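Local coordinates for protein globin (Chloroflexus aurantiacus, PDB 5D1V) that binds heme as a group II truncated hemoglobin of a thermophilic phototrophic bacterium and probably carries oxygen, at residues Glu8-Gly12 and Glu13-Arg17. Residues are numbered along the deposited sequence; the frame is centred on the assembly and turned at random.
Sequences EQIGG and EATFR
T15 reaches back from the first turn of helix 13-28 and gives its hydroxyl proton to the carbonyl of I10, with OG1 2.6 Å from I10 O. The torsion that sets OG1 opposite its own carbonyl carbon (chi1 -58°) leaves CG2 to meet I10 CD1 at 3.8 Å. That same CD1 lies 3.6 Å from F16 CZ, and the I10 and F16 side chains cross at about a right angle. These three side chains are buried and form the tight part. At the N-cap position, G12 O accepts from T15 N at 2.9 Å and from F16 N at 3.3 Å. With alanine at T15, both OG1 and CG2 are gone, which would probably leave the I10 carbonyl without this donor and a gap beside I10 CD1. The other side is looser and solvent-facing, at the exposed G11 and A14. There a water bridges G11 O and A14 N. R17 NH2 and E13 OE2 form a salt bridge at 3.2 Å, its hydrogen bond weak. After helix 6-9 the chain turns in a Schellman motif, with G11 at positive phi (103°). The G11-G12 pair is consistent with the glycine motif that joins the first two helices in truncated hemoglobins. I10 and F16 meet M109 of helix 105-119, while F16 also packs on L52 and M53 of helix 42-55.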
loop_
_atom_site.group_PDB
_atom_site.type_symbol
_atom_site.label_atom_id
_atom_site.label_comp_id
_atom_site.label_asym_id
_atom_site.label_seq_id
_atom_site.Cartn_x
_atom_site.Cartn_y
_atom_site.Cartn_z
ATOM N N GLU A 8 -18.293 17.510 0.064
ATOM C CA GLU A 8 -18.680 18.244 -1.151
ATOM C C GLU A 8 -17.655 18.029 -2.247
ATOM O O GLU A 8 -18.007 17.794 -3.402
ATOM C CB GLU A 8 -18.809 19.748 -0.875
ATOM C CG GLU A 8 -19.770 20.144 0.244
ATOM C CD GLU A 8 -19.691 21.643 0.589
ATOM O OE1 GLU A 8 -20.089 22.465 -0.268
ATOM O OE2 GLU A 8 -19.228 21.994 1.706
ATOM N N GLN A 9 -16.379 18.114 -1.877
ATOM C CA GLN A 9 -15.290 18.058 -2.854
ATOM C C GLN A 9 -15.280 16.769 -3.654
ATOM O O GLN A 9 -14.920 16.758 -4.820
ATOM C CB GLN A 9 -13.949 18.200 -2.169
ATOM C CG GLN A 9 -13.619 19.612 -1.708
ATOM C CD GLN A 9 -12.432 19.629 -0.770
ATOM O OE1 GLN A 9 -12.528 20.118 0.356
ATOM N NE2 GLN A 9 -11.306 19.077 -1.221
ATOM N N ILE A 10 -15.658 15.666 -3.027
ATOM C CA ILE A 10 -15.523 14.380 -3.696
ATOM C C ILE A 10 -16.846 13.937 -4.333
ATOM O O ILE A 10 -16.906 12.857 -4.909
ATOM C CB ILE A 10 -14.951 13.283 -2.724
ATOM C CG1 ILE A 10 -15.986 12.801 -1.696
ATOM C CG2 ILE A 10 -13.659 13.786 -2.032
ATOM C CD1 ILE A 10 -15.530 11.543 -0.961
ATOM N N GLY A 11 -17.887 14.772 -4.260
ATOM C CA GLY A 11 -19.148 14.470 -4.932
ATOM C C GLY A 11 -20.271 13.969 -4.035
ATOM O O GLY A 11 -21.316 13.498 -4.502
ATOM N N GLY A 12 -20.060 14.060 -2.733
ATOM C CA GLY A 12 -21.125 13.782 -1.789
ATOM C C GLY A 12 -21.532 12.321 -1.626
ATOM O O GLY A 12 -20.739 11.387 -1.801
ATOM N N GLU A 13 -22.802 12.150 -1.273
ATOM C CA GLU A 13 -23.374 10.843 -0.883
ATOM C C GLU A 13 -23.100 9.755 -1.902
ATOM O O GLU A 13 -22.743 8.620 -1.575
ATOM C CB GLU A 13 -24.889 10.980 -0.690
ATOM C CG GLU A 13 -25.576 9.685 -0.281
ATOM C CD GLU A 13 -27.022 9.869 0.128
ATOM O OE1 GLU A 13 -27.604 10.913 -0.201
ATOM O OE2 GLU A 13 -27.573 8.958 0.786
ATOM N N ALA A 14 -23.312 10.099 -3.157
ATOM C CA ALA A 14 -23.132 9.144 -4.230
ATOM C C ALA A 14 -21.723 8.539 -4.218
ATOM O O ALA A 14 -21.547 7.347 -4.440
ATOM C CB ALA A 14 -23.419 9.802 -5.540
ATOM N N THR A 15 -20.722 9.346 -3.903
ATOM C CA THR A 15 -19.336 8.871 -3.882
ATOM C C THR A 15 -19.109 7.939 -2.703
ATOM O O THR A 15 -18.469 6.904 -2.830
ATOM C CB THR A 15 -18.383 10.052 -3.849
ATOM O OG1 THR A 15 -18.641 10.867 -5.006
ATOM C CG2 THR A 15 -16.935 9.604 -3.887
ATOM N N PHE A 16 -19.660 8.283 -1.550
ATOM C CA PHE A 16 -19.514 7.411 -0.381
ATOM C C PHE A 16 -20.202 6.060 -0.593
ATOM O O PHE A 16 -19.731 5.027 -0.089
ATOM C CB PHE A 16 -20.037 8.131 0.851
ATOM C CG PHE A 16 -19.079 9.189 1.344
ATOM C CD1 PHE A 16 -17.988 8.847 2.114
ATOM C CD2 PHE A 16 -19.247 10.497 0.974
ATOM C CE1 PHE A 16 -17.087 9.820 2.529
ATOM C CE2 PHE A 16 -18.356 11.465 1.374
ATOM C CZ PHE A 16 -17.279 11.130 2.150
ATOM N N ARG A 17 -21.275 6.050 -1.377
ATOM C CA ARG A 17 -21.962 4.788 -1.666
ATOM C C ARG A 17 -21.011 3.902 -2.475
ATOM O O ARG A 17 -20.860 2.703 -2.169
ATOM C CB ARG A 17 -23.276 5.015 -2.413
ATOM C CG ARG A 17 -24.422 5.473 -1.525
ATOM C CD ARG A 17 -25.726 5.535 -2.312
ATOM N NE ARG A 17 -26.833 6.120 -1.547
ATOM C CZ ARG A 17 -27.623 5.441 -0.723
ATOM N NH1 ARG A 17 -27.444 4.142 -0.553
ATOM N NH2 ARG A 17 -28.601 6.061 -0.062
HETATM O O HOH W 1 -24.164 12.745 -4.048
#